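Local structure of translation initiation factor 6 (1G61) at residues Glu24-Pro29 with Asn38-Val43; Leu32-Val37 with Cys48-Ile53; Ser152-Thr157 with Cys161-Leu166. The protein binds the 50S ribosomal subunit and keeps it from joining the 30S subunit in a 70S initiation complex. All coordinates share one frame; numbering follows the deposited sequence.

Overall arrangement
Contacts 1 and 2 hold the same elements. Both pack helix 34-44 on a sheet in which strands 25-28 and 47-50 are neighbours, and their centres are about 8 Å apart. Contact 1 is buried and rests on a few methyl groups. Contact 2, at the N-terminal start of the same helix, lies at the surface and mixes methyl groups with a glutamine side chain. Contact 3 is also buried but differs in kind. It is a beta hairpin held by backbone hydrogen bonds, on the opposite side of the chain's centre from the other two. Its centre is about 20 Å from that of contact 1 and about 24 Å from that of contact 2.

Contact 1 of 3, residues Glu24-Pro29 with Asn38-Val43; sequences EITLLP and NEVSEV
Val40 of helix 34-44 rests on Thr26 and Leu28 of strand 25-28. This is helix-on-sheet packing within a beta-alpha-beta unit, in which strand 47-50 follows the helix and pairs in parallel with the first strand. eIF6 proteins have alpha/beta subdomains set around a pseudo-fivefold axis. The tight part is small and apolar. One methyl of Val40, CG1, meets both strand residues. CG1 of Val40 stands 4.1 Å from CG2 of Thr26, and the two side chains cross at a slant. The same CG1 stands 4.2 Å from CD1 of Leu28. Val40 holds CG1 anti to its backbone N (chi1 171°), which carries this methyl down to the strand. Cys48 of the neighbouring strand touches Thr26 and Leu28 as well and extends the apolar patch.

The other side is looser. Thr26 and Ser41 are the closest backbone pair, CA to CA 7.6 Å, yet the side chain of Ser41 does not touch segment 24-29. Ser41 OG instead bonds Thr46 O. Asn38 and Glu42 lie on the exposed side of the helix, and Glu39 forms a salt bridge with Lys7. Thr26 uses its two branches differently: CG2 faces Val40, and the buried OG1 is hydrogen-bonded to OG1 of Thr46 and OG1 of Thr21.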
ATOM      1  N   GLU A  24     -11.290  -1.009   3.310  1.00  7.89           N
ATOM      2  CA  GLU A  24     -12.249  -0.125   3.994  1.00  9.13           C
ATOM      3  C   GLU A  24     -11.863   1.331   3.980  1.00  8.88           C
ATOM      4  O   GLU A  24     -12.758   2.211   3.927  1.00 11.42           O
ATOM      5  CB  GLU A  24     -12.484  -0.592   5.439  1.00 14.02           C
ATOM      6  CG  GLU A  24     -13.081  -1.995   5.535  1.00 24.59           C
ATOM      7  CD  GLU A  24     -12.192  -3.226   5.453  1.00 31.61           C
ATOM      8  OE1 GLU A  24     -10.920  -3.201   5.668  1.00 25.61           O
ATOM      9  OE2 GLU A  24     -12.740  -4.354   5.169  1.00 24.80           O
ATOM     10  N   ILE A  25     -10.564   1.634   4.019  1.00  8.90           N
ATOM     11  CA  ILE A  25     -10.140   3.045   4.120  1.00  8.69           C
ATOM     12  C   ILE A  25      -9.061   3.351   3.099  1.00  8.31           C
ATOM     13  O   ILE A  25      -8.332   2.470   2.670  1.00  9.12           O
ATOM     14  CB  ILE A  25      -9.579   3.385   5.524  1.00  8.92           C
ATOM     15  CG1 ILE A  25      -8.235   2.725   5.884  1.00 12.40           C
ATOM     16  CG2 ILE A  25     -10.668   3.152   6.573  1.00 12.04           C
ATOM     17  CD1 ILE A  25      -7.679   3.143   7.242  1.00 14.88           C
ATOM     18  N   THR A  26      -8.927   4.610   2.735  1.00  8.07           N
ATOM     19  CA  THR A  26      -7.852   5.119   1.943  1.00  7.74           C
ATOM     20  C   THR A  26      -7.306   6.386   2.573  1.00  7.69           C
ATOM     21  O   THR A  26      -8.108   7.234   2.939  1.00  9.19           O
ATOM     22  CB  THR A  26      -8.337   5.438   0.505  1.00  8.49           C
ATOM     23  OG1 THR A  26      -8.978   4.257  -0.037  1.00  8.87           O
ATOM     24  CG2 THR A  26      -7.148   5.849  -0.341  1.00  9.59           C
ATOM     25  N   LEU A  27      -5.991   6.456   2.730  1.00  7.98           N
ATOM     26  CA  LEU A  27      -5.340   7.654   3.269  1.00  7.77           C
ATOM     27  C   LEU A  27      -4.728   8.411   2.107  1.00  7.87           C
ATOM     28  O   LEU A  27      -4.036   7.790   1.286  1.00  8.60           O
ATOM     29  CB  LEU A  27      -4.273   7.315   4.315  1.00 10.33           C
ATOM     30  CG  LEU A  27      -4.693   6.405   5.483  1.00 13.35           C
ATOM     31  CD1 LEU A  27      -3.622   6.446   6.562  1.00 26.24           C
ATOM     32  CD2 LEU A  27      -5.992   6.775   6.131  1.00 14.17           C
ATOM     33  N   LEU A  28      -4.994   9.721   2.060  1.00  8.33           N
ATOM     34  CA  LEU A  28      -4.651  10.545   0.922  1.00  7.73           C
ATOM     35  C   LEU A  28      -3.967  11.828   1.350  1.00  8.22           C
ATOM     36  O   LEU A  28      -4.131  12.278   2.496  1.00  9.15           O
ATOM     37  CB  LEU A  28      -5.917  10.936   0.120  1.00  9.87           C
ATOM     38  CG  LEU A  28      -6.675   9.774  -0.548  1.00  9.70           C
ATOM     39  CD1 LEU A  28      -8.029  10.210  -1.042  1.00 11.59           C
ATOM     40  CD2 LEU A  28      -5.811   9.196  -1.683  1.00 10.69           C
ATOM     41  N   PRO A  29      -3.204  12.468   0.481  1.00  8.37           N
ATOM     42  CA  PRO A  29      -2.561  13.751   0.863  1.00 10.64           C
ATOM     43  C   PRO A  29      -3.563  14.879   1.035  1.00 10.40           C
ATOM     44  O   PRO A  29      -4.572  14.890   0.342  1.00 11.67           O
ATOM     45  CB  PRO A  29      -1.630  14.041  -0.309  1.00 15.11           C
ATOM     46  CG  PRO A  29      -1.935  13.078  -1.357  1.00 14.13           C
ATOM     47  CD  PRO A  29      -2.886  12.051  -0.877  1.00 10.15           C
ATOM     48  N   ASN A  38     -13.182  12.230  -4.287  1.00 13.69           N
ATOM     49  CA  ASN A  38     -14.379  11.461  -4.614  1.00 15.70           C
ATOM     50  C   ASN A  38     -14.106  10.391  -5.670  1.00 15.84           C
ATOM     51  O   ASN A  38     -14.681   9.295  -5.554  1.00 14.94           O
ATOM     52  CB  ASN A  38     -15.501  12.379  -5.068  1.00 21.16           C
ATOM     53  CG  ASN A  38     -16.031  13.307  -3.979  1.00 27.80           C
ATOM     54  OD1 ASN A  38     -15.948  13.046  -2.758  1.00 32.81           O
ATOM     55  ND2 ASN A  38     -16.573  14.435  -4.459  1.00 32.77           N
ATOM     56  N   GLU A  39     -13.263  10.677  -6.656  1.00 15.48           N
ATOM     57  CA  GLU A  39     -12.955   9.705  -7.706  1.00 14.18           C
ATOM     58  C   GLU A  39     -12.253   8.506  -7.088  1.00 13.57           C
ATOM     59  O   GLU A  39     -12.557   7.338  -7.413  1.00 13.94           O
ATOM     60  CB  GLU A  39     -12.080  10.250  -8.837  1.00 17.78           C
ATOM     61  CG  GLU A  39     -12.764  11.202  -9.803  1.00 24.69           C
ATOM     62  CD  GLU A  39     -11.825  12.158 -10.515  1.00 29.37           C
ATOM     63  OE1 GLU A  39     -10.666  11.767 -10.811  1.00 22.92           O
ATOM     64  OE2 GLU A  39     -12.228  13.317 -10.808  1.00 32.99           O
ATOM     65  N   VAL A  40     -11.305   8.720  -6.173  1.00 11.60           N
ATOM     66  CA  VAL A  40     -10.632   7.616  -5.503  1.00 10.77           C
ATOM     67  C   VAL A  40     -11.584   6.802  -4.638  1.00 10.19           C
ATOM     68  O   VAL A  40     -11.656   5.566  -4.689  1.00 11.14           O
ATOM     69  CB  VAL A  40      -9.437   8.210  -4.700  1.00  9.87           C
ATOM     70  CG1 VAL A  40      -8.859   7.111  -3.820  1.00 10.50           C
ATOM     71  CG2 VAL A  40      -8.409   8.806  -5.667  1.00 10.04           C
ATOM     72  N   SER A  41     -12.422   7.485  -3.868  1.00 11.37           N
ATOM     73  CA  SER A  41     -13.398   6.840  -3.018  1.00 13.32           C
ATOM     74  C   SER A  41     -14.323   5.966  -3.844  1.00 12.77           C
ATOM     75  O   SER A  41     -14.680   4.848  -3.441  1.00 13.56           O
ATOM     76  CB  SER A  41     -14.199   7.904  -2.235  1.00 16.46           C
ATOM     77  OG  SER A  41     -15.116   7.179  -1.450  1.00 23.00           O
ATOM     78  N   GLU A  42     -14.748   6.425  -5.002  1.00 12.55           N
ATOM     79  CA  GLU A  42     -15.699   5.679  -5.816  1.00 13.61           C
ATOM     80  C   GLU A  42     -15.059   4.444  -6.381  1.00 12.81           C
ATOM     81  O   GLU A  42     -15.651   3.377  -6.452  1.00 16.43           O
ATOM     82  CB  GLU A  42     -16.194   6.584  -6.965  1.00 17.69           C
ATOM     83  CG  GLU A  42     -17.170   5.999  -7.953  1.00 31.31           C
ATOM     84  CD  GLU A  42     -17.597   6.980  -9.041  1.00 42.03           C
ATOM     85  OE1 GLU A  42     -18.721   6.898  -9.580  1.00 43.44           O
ATOM     86  OE2 GLU A  42     -16.769   7.874  -9.360  1.00 60.63           O
ATOM     87  N   VAL A  43     -13.817   4.542  -6.888  1.00 11.21           N
ATOM     88  CA  VAL A  43     -13.255   3.350  -7.525  1.00 12.60           C
ATOM     89  C   VAL A  43     -12.785   2.329  -6.515  1.00 11.32           C
ATOM     90  O   VAL A  43     -12.909   1.119  -6.747  1.00 11.81           O
ATOM     91  CB  VAL A  43     -12.158   3.748  -8.514  1.00 13.59           C
ATOM     92  CG1 VAL A  43     -10.923   4.225  -7.796  1.00 15.68           C
ATOM     93  CG2 VAL A  43     -11.777   2.569  -9.403  1.00 17.05           C
TER

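Contact 2 of 3, residues Leu32-Val37 with Cys48-Ile53; sequences LDKDDV and CLQTNI
Gln50 and Val37 meet from opposite directions, the end of the glutamine against one methyl of the valine. CG2 of Val37 lies 3.6 Å from CD of Gln50. The other methyl, CG1, sits 3.9 Å from CB of Cys48, so the two branches of Val37 serve two strand residues. Gln50 also reaches the loop just before the helix, where its amide group lies near the carbonyl O of Leu32. Its chain is extended beyond CG (chi2 -176°), and this length lets the amide reach Leu32. The aliphatic chain of Lys34 passes loosely by on the solvent side. With an alanine in place of Gln50, Val37 CG2 would probably lose its cover and a gap would be likely to open beside Leu32.

Further out, Asp33 is the N-cap of helix 34-44. Its OD2 accepts from Asp36 N at 2.8 Å, met nearly along the C-O bond. Asp36 also forms a salt bridge with Lys7. On the strand side, Gln50 O is hydrogen-bonded to Arg83 NE of helix 78-90. Here the start of helix 34-44 packs on strand 47-50, the second strand of a beta-alpha-beta unit with strand 25-28.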
ATOM      1  N   LEU A  32      -4.931  17.129  -2.087  1.00 12.19           N
ATOM      2  CA  LEU A  32      -5.905  16.751  -3.129  1.00 13.20           C
ATOM      3  C   LEU A  32      -7.201  17.528  -3.007  1.00 12.79           C
ATOM      4  O   LEU A  32      -7.625  17.819  -1.865  1.00 14.94           O
ATOM      5  CB  LEU A  32      -6.232  15.273  -2.978  1.00 13.14           C
ATOM      6  CG  LEU A  32      -5.280  14.269  -3.599  1.00 15.75           C
ATOM      7  CD1 LEU A  32      -6.023  12.906  -3.653  1.00 18.14           C
ATOM      8  CD2 LEU A  32      -4.741  14.684  -4.950  1.00 18.71           C
ATOM      9  N   ASP A  33      -7.805  17.876  -4.152  1.00 15.03           N
ATOM     10  CA  ASP A  33      -9.140  18.504  -4.086  1.00 21.32           C
ATOM     11  C   ASP A  33     -10.261  17.481  -3.931  1.00 19.75           C
ATOM     12  O   ASP A  33     -10.063  16.260  -4.006  1.00 17.76           O
ATOM     13  CB  ASP A  33      -9.380  19.391  -5.306  1.00 29.96           C
ATOM     14  CG  ASP A  33      -9.531  18.689  -6.624  1.00 33.16           C
ATOM     15  OD1 ASP A  33      -9.291  19.345  -7.673  1.00 38.12           O
ATOM     16  OD2 ASP A  33      -9.903  17.503  -6.701  1.00 41.65           O
ATOM     17  N   LYS A  34     -11.496  17.989  -3.704  1.00 21.00           N
ATOM     18  CA  LYS A  34     -12.602  17.104  -3.380  1.00 20.56           C
ATOM     19  C   LYS A  34     -12.935  16.277  -4.600  1.00 17.11           C
ATOM     20  O   LYS A  34     -13.299  15.112  -4.460  1.00 19.82           O
ATOM     21  CB  LYS A  34     -13.818  17.858  -2.838  1.00 34.90           C
ATOM     22  CG  LYS A  34     -14.367  17.113  -1.611  1.00 43.28           C
ATOM     23  CD  LYS A  34     -13.357  17.224  -0.467  1.00 49.74           C
ATOM     24  CE  LYS A  34     -13.677  18.406   0.443  1.00 51.26           C
ATOM     25  NZ  LYS A  34     -12.563  19.399   0.538  1.00 48.72           N
ATOM     26  N   ASP A  35     -12.781  16.785  -5.828  1.00 20.61           N
ATOM     27  CA  ASP A  35     -13.088  15.860  -6.939  1.00 19.67           C
ATOM     28  C   ASP A  35     -12.154  14.676  -6.975  1.00 20.13           C
ATOM     29  O   ASP A  35     -12.611  13.555  -7.245  1.00 18.40           O
ATOM     30  CB  ASP A  35     -12.998  16.583  -8.275  1.00 24.32           C
ATOM     31  CG  ASP A  35     -14.168  17.478  -8.603  1.00 31.05           C
ATOM     32  OD1 ASP A  35     -15.230  17.433  -7.932  1.00 35.56           O
ATOM     33  OD2 ASP A  35     -13.970  18.236  -9.569  1.00 44.23           O
ATOM     34  N   ASP A  36     -10.872  14.880  -6.717  1.00 17.77           N
ATOM     35  CA  ASP A  36      -9.942  13.762  -6.781  1.00 16.62           C
ATOM     36  C   ASP A  36     -10.279  12.770  -5.664  1.00 13.26           C
ATOM     37  O   ASP A  36     -10.304  11.541  -5.831  1.00 15.07           O
ATOM     38  CB  ASP A  36      -8.539  14.281  -6.629  1.00 21.78           C
ATOM     39  CG  ASP A  36      -7.947  15.031  -7.808  1.00 31.02           C
ATOM     40  OD1 ASP A  36      -8.472  14.952  -8.933  1.00 35.01           O
ATOM     41  OD2 ASP A  36      -6.913  15.698  -7.578  1.00 48.20           O
ATOM     42  N   VAL A  37     -10.583  13.310  -4.476  1.00 13.32           N
ATOM     43  CA  VAL A  37     -10.915  12.413  -3.366  1.00 13.34           C
ATOM     44  C   VAL A  37     -12.135  11.581  -3.713  1.00 11.95           C
ATOM     45  O   VAL A  37     -12.160  10.364  -3.486  1.00 14.39           O
ATOM     46  CB  VAL A  37     -11.115  13.217  -2.081  1.00 13.28           C
ATOM     47  CG1 VAL A  37     -11.625  12.301  -0.987  1.00 14.61           C
ATOM     48  CG2 VAL A  37      -9.800  13.918  -1.677  1.00 14.99           C
ATOM     49  N   CYS A  48     -12.378   7.761   2.817  1.00 10.02           N
ATOM     50  CA  CYS A  48     -11.108   8.415   2.559  1.00  9.89           C
ATOM     51  C   CYS A  48     -10.813   9.440   3.641  1.00  9.78           C
ATOM     52  O   CYS A  48     -11.687  10.230   3.995  1.00 11.15           O
ATOM     53  CB  CYS A  48     -11.135   9.113   1.210  1.00 11.02           C
ATOM     54  SG  CYS A  48     -11.082   7.979  -0.181  1.00 12.90           S
ATOM     55  N   LEU A  49      -9.603   9.415   4.135  1.00  9.03           N
ATOM     56  CA  LEU A  49      -9.105  10.428   5.061  1.00  8.91           C
ATOM     57  C   LEU A  49      -7.925  11.166   4.438  1.00  8.39           C
ATOM     58  O   LEU A  49      -6.955  10.496   4.008  1.00 10.75           O
ATOM     59  CB  LEU A  49      -8.610   9.779   6.367  1.00 10.04           C
ATOM     60  CG  LEU A  49      -7.914  10.752   7.326  1.00  8.95           C
ATOM     61  CD1 LEU A  49      -8.884  11.825   7.830  1.00 10.99           C
ATOM     62  CD2 LEU A  49      -7.274  10.001   8.499  1.00 10.79           C
ATOM     63  N   GLN A  50      -7.987  12.493   4.404  1.00  9.11           N
ATOM     64  CA  GLN A  50      -6.825  13.291   4.024  1.00  9.87           C
ATOM     65  C   GLN A  50      -6.074  13.664   5.289  1.00  9.19           C
ATOM     66  O   GLN A  50      -6.641  14.242   6.210  1.00 11.19           O
ATOM     67  CB  GLN A  50      -7.264  14.572   3.295  1.00 10.09           C
ATOM     68  CG  GLN A  50      -7.844  14.212   1.910  1.00 10.04           C
ATOM     69  CD  GLN A  50      -8.195  15.461   1.118  1.00 10.94           C
ATOM     70  OE1 GLN A  50      -7.317  16.019   0.404  1.00 13.66           O
ATOM     71  NE2 GLN A  50      -9.413  15.924   1.227  1.00 11.72           N
ATOM     72  N   THR A  51      -4.777  13.324   5.353  1.00  9.27           N
ATOM     73  CA  THR A  51      -3.971  13.579   6.537  1.00  9.44           C
ATOM     74  C   THR A  51      -2.511  13.680   6.134  1.00  8.38           C
ATOM     75  O   THR A  51      -2.060  13.069   5.165  1.00 10.61           O
ATOM     76  CB  THR A  51      -4.199  12.493   7.603  1.00 10.64           C
ATOM     77  OG1 THR A  51      -3.529  12.881   8.827  1.00 12.86           O
ATOM     78  CG2 THR A  51      -3.627  11.131   7.223  1.00 12.49           C
ATOM     79  N   ASN A  52      -1.726  14.431   6.905  1.00 10.05           N
ATOM     80  CA  ASN A  52      -0.290  14.317   6.902  1.00  9.81           C
ATOM     81  C   ASN A  52       0.150  13.167   7.798  1.00 10.45           C
ATOM     82  O   ASN A  52      -0.606  12.761   8.702  1.00 11.05           O
ATOM     83  CB  ASN A  52       0.351  15.594   7.469  1.00  9.95           C
ATOM     84  CG  ASN A  52       0.251  16.826   6.574  1.00  9.96           C
ATOM     85  OD1 ASN A  52       0.093  16.732   5.366  1.00  9.62           O
ATOM     86  ND2 ASN A  52       0.358  17.977   7.234  1.00 11.12           N
ATOM     87  N   ILE A  53       1.373  12.688   7.595  1.00 10.30           N
ATOM     88  CA  ILE A  53       2.060  11.803   8.551  1.00 11.19           C
ATOM     89  C   ILE A  53       3.488  12.351   8.757  1.00 10.45           C
ATOM     90  O   ILE A  53       4.180  12.492   7.762  1.00 13.72           O
ATOM     91  CB  ILE A  53       2.096  10.319   8.173  1.00 12.96           C
ATOM     92  CG1 ILE A  53       0.655   9.773   8.052  1.00 17.55           C
ATOM     93  CG2 ILE A  53       2.934   9.503   9.165  1.00 15.02           C
ATOM     94  CD1 ILE A  53       0.525   8.324   7.618  1.00 19.15           C
TER

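Contact 3 of 3, residues Ser152-Thr157 with Cys161-Leu166; sequences SNAVVT and CLTHPL
Val155 and Leu162 form the hydrogen-bonded pair at the middle of a beta hairpin. Strands 154-156 and 161-163 run antiparallel, at 178°, with their axes 4.6 Å apart.

Backbone bonds come first. Val155 N donates to Leu162 O at 2.8 Å, nearly straight and almost in line with the carbonyl. Leu162 N returns a bond to Val155 O, also at 2.8 Å and in the carbonyl plane. A third bond, from His164 N to Asn153 O at 3.0 Å, continues the ladder past the strand end. The non-hydrogen-bonded pairs are Ala154 with Thr163 and Val156 with Cys161. CA-H...O contacts lie alongside the hydrogen bonds, Ala154 CA with Leu162 O (bent) and Cys161 CA with Val155 O.

Apolar contacts fall on two faces. Val155 and Leu162 meet CB to CB on one. On the other, CG2 of Val156 lies 4.1 Å from CB of Cys161.

Polar side chains gather at the open end. Asn153 and His164 lie side by side and point the same way, with amide and ring planes 49° apart. His164 holds CG opposite its backbone N (chi1 -172°), which sets the ring beside Asn153. Asn153 OD1 sits at the ring edge, 3.3 Å from CD2 of His164, while its ND2 is bonded to Thr149 O. At another edge, Leu166 N donates to His164 ND1 at 3.0 Å, in the ring plane. This bond helps fix the ring's rotation. Thr163 OG1 donates to His164 O at 2.9 Å, tilted from the carbonyl plane.

Strand 160-163 lies between strand 154-156 and strand 183-186, antiparallel to the first and parallel to the second. Helix 169-179 packs on Val156 and Thr163. Helix 215-225 and strand 200-202 pack on Val155 and Leu162.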
ATOM      1  N   SER A 152       7.646  -0.760  -1.922  1.00  7.19           N
ATOM      2  CA  SER A 152       7.807   0.050  -3.125  1.00  7.36           C
ATOM      3  C   SER A 152       7.778  -0.833  -4.374  1.00  6.31           C
ATOM      4  O   SER A 152       7.461  -0.323  -5.443  1.00  7.35           O
ATOM      5  CB  SER A 152       9.136   0.788  -3.122  1.00  9.35           C
ATOM      6  OG  SER A 152       9.234   1.696  -2.018  1.00 10.62           O
ATOM      7  N   ASN A 153       8.133  -2.118  -4.235  1.00  6.13           N
ATOM      8  CA  ASN A 153       8.383  -2.937  -5.401  1.00  6.43           C
ATOM      9  C   ASN A 153       7.320  -3.979  -5.686  1.00  6.69           C
ATOM     10  O   ASN A 153       7.512  -4.864  -6.532  1.00  7.70           O
ATOM     11  CB  ASN A 153       9.808  -3.541  -5.268  1.00  7.12           C
ATOM     12  CG  ASN A 153      10.790  -2.437  -5.588  1.00  7.43           C
ATOM     13  OD1 ASN A 153      10.918  -2.087  -6.769  1.00  8.43           O
ATOM     14  ND2 ASN A 153      11.463  -1.907  -4.567  1.00  8.31           N
ATOM     15  N   ALA A 154       6.151  -3.834  -5.069  1.00  6.93           N
ATOM     16  CA  ALA A 154       5.016  -4.692  -5.386  1.00  6.80           C
ATOM     17  C   ALA A 154       3.743  -4.029  -4.880  1.00  6.62           C
ATOM     18  O   ALA A 154       3.826  -3.121  -4.067  1.00  7.36           O
ATOM     19  CB  ALA A 154       5.169  -6.077  -4.740  1.00  8.15           C
ATOM     20  N   VAL A 155       2.633  -4.490  -5.421  1.00  6.95           N
ATOM     21  CA  VAL A 155       1.290  -4.127  -5.017  1.00  6.66           C
ATOM     22  C   VAL A 155       0.605  -5.426  -4.630  1.00  6.81           C
ATOM     23  O   VAL A 155       0.692  -6.431  -5.364  1.00  8.42           O
ATOM     24  CB  VAL A 155       0.508  -3.475  -6.177  1.00  7.71           C
ATOM     25  CG1 VAL A 155      -0.952  -3.204  -5.802  1.00 11.23           C
ATOM     26  CG2 VAL A 155       1.174  -2.202  -6.631  1.00 12.92           C
ATOM     27  N   VAL A 156      -0.083  -5.432  -3.492  1.00  6.70           N
ATOM     28  CA  VAL A 156      -0.787  -6.631  -3.067  1.00  7.03           C
ATOM     29  C   VAL A 156      -2.162  -6.251  -2.538  1.00  7.22           C
ATOM     30  O   VAL A 156      -2.323  -5.218  -1.883  1.00  8.23           O
ATOM     31  CB  VAL A 156       0.002  -7.486  -2.054  1.00  7.03           C
ATOM     32  CG1 VAL A 156       0.124  -6.836  -0.686  1.00  8.83           C
ATOM     33  CG2 VAL A 156      -0.643  -8.875  -1.972  1.00  8.93           C
ATOM     34  N   THR A 157      -3.127  -7.107  -2.885  1.00  6.73           N
ATOM     35  CA  THR A 157      -4.485  -6.960  -2.392  1.00  7.50           C
ATOM     36  C   THR A 157      -4.928  -8.346  -1.911  1.00  6.14           C
ATOM     37  O   THR A 157      -4.153  -9.337  -2.014  1.00  6.80           O
ATOM     38  CB  THR A 157      -5.477  -6.458  -3.436  1.00  7.59           C
ATOM     39  OG1 THR A 157      -5.778  -7.557  -4.333  1.00  7.91           O
ATOM     40  CG2 THR A 157      -4.885  -5.294  -4.242  1.00  7.75           C
ATOM     41  N   CYS A 161      -1.641  -9.844  -6.823  1.00  8.10           N
ATOM     42  CA  CYS A 161      -0.352  -9.241  -6.493  1.00  7.91           C
ATOM     43  C   CYS A 161       0.382  -8.912  -7.800  1.00  7.87           C
ATOM     44  O   CYS A 161       0.425  -9.777  -8.689  1.00  8.73           O
ATOM     45  CB  CYS A 161       0.440 -10.246  -5.636  1.00  8.88           C
ATOM     46  SG  CYS A 161       2.126  -9.737  -5.250  1.00 10.01           S
ATOM     47  N   LEU A 162       0.906  -7.721  -7.867  1.00  7.25           N
ATOM     48  CA  LEU A 162       1.756  -7.309  -8.990  1.00  7.42           C
ATOM     49  C   LEU A 162       3.165  -7.013  -8.488  1.00  6.10           C
ATOM     50  O   LEU A 162       3.290  -6.217  -7.548  1.00  7.55           O
ATOM     51  CB  LEU A 162       1.174  -6.084  -9.699  1.00  8.38           C
ATOM     52  CG  LEU A 162       2.026  -5.475 -10.817  1.00  9.36           C
ATOM     53  CD1 LEU A 162       1.900  -6.338 -12.084  1.00 10.72           C
ATOM     54  CD2 LEU A 162       1.622  -4.026 -11.086  1.00 11.97           C
ATOM     55  N   THR A 163       4.189  -7.618  -9.084  1.00  7.68           N
ATOM     56  CA  THR A 163       5.544  -7.352  -8.625  1.00  8.26           C
ATOM     57  C   THR A 163       6.380  -6.630  -9.676  1.00  7.75           C
ATOM     58  O   THR A 163       6.040  -6.650 -10.857  1.00  8.60           O
ATOM     59  CB  THR A 163       6.297  -8.643  -8.233  1.00  8.49           C
ATOM     60  OG1 THR A 163       6.635  -9.373  -9.428  1.00  8.91           O
ATOM     61  CG2 THR A 163       5.410  -9.546  -7.385  1.00 10.76           C
ATOM     62  N   HIS A 164       7.508  -6.100  -9.234  1.00  7.51           N
ATOM     63  CA  HIS A 164       8.648  -5.744 -10.053  1.00  7.97           C
ATOM     64  C   HIS A 164       8.873  -6.786 -11.145  1.00  7.35           C
ATOM     65  O   HIS A 164       8.764  -8.004 -10.903  1.00  8.29           O
ATOM     66  CB  HIS A 164       9.859  -5.736  -9.084  1.00  9.57           C
ATOM     67  CG  HIS A 164      11.134  -5.208  -9.658  1.00  9.37           C
ATOM     68  ND1 HIS A 164      11.843  -5.796 -10.690  1.00  9.13           N
ATOM     69  CD2 HIS A 164      11.812  -4.089  -9.299  1.00  9.56           C
ATOM     70  CE1 HIS A 164      12.933  -5.044 -10.921  1.00  9.24           C
ATOM     71  NE2 HIS A 164      12.930  -4.008 -10.089  1.00  9.37           N
ATOM     72  N   PRO A 165       9.204  -6.319 -12.351  1.00  8.91           N
ATOM     73  CA  PRO A 165       9.313  -7.250 -13.498  1.00  9.67           C
ATOM     74  C   PRO A 165      10.413  -8.287 -13.354  1.00  9.05           C
ATOM     75  O   PRO A 165      10.371  -9.292 -14.129  1.00 12.91           O
ATOM     76  CB  PRO A 165       9.563  -6.300 -14.683  1.00  9.74           C
ATOM     77  CG  PRO A 165      10.083  -5.062 -14.106  1.00 11.83           C
ATOM     78  CD  PRO A 165       9.483  -4.917 -12.729  1.00  9.35           C
ATOM     79  N   LEU A 166      11.396  -8.144 -12.475  1.00 10.46           N
ATOM     80  CA  LEU A 166      12.520  -9.079 -12.410  1.00 10.28           C
ATOM     81  C   LEU A 166      12.344 -10.129 -11.339  1.00 10.15           C
ATOM     82  O   LEU A 166      13.282 -10.870 -11.007  1.00 14.28           O
ATOM     83  CB  LEU A 166      13.864  -8.345 -12.219  1.00 11.29           C
ATOM     84  CG  LEU A 166      14.238  -7.457 -13.416  1.00 11.72           C
ATOM     85  CD1 LEU A 166      15.584  -6.794 -13.180  1.00 15.65           C
ATOM     86  CD2 LEU A 166      14.203  -8.259 -14.714  1.00 15.43           C
TER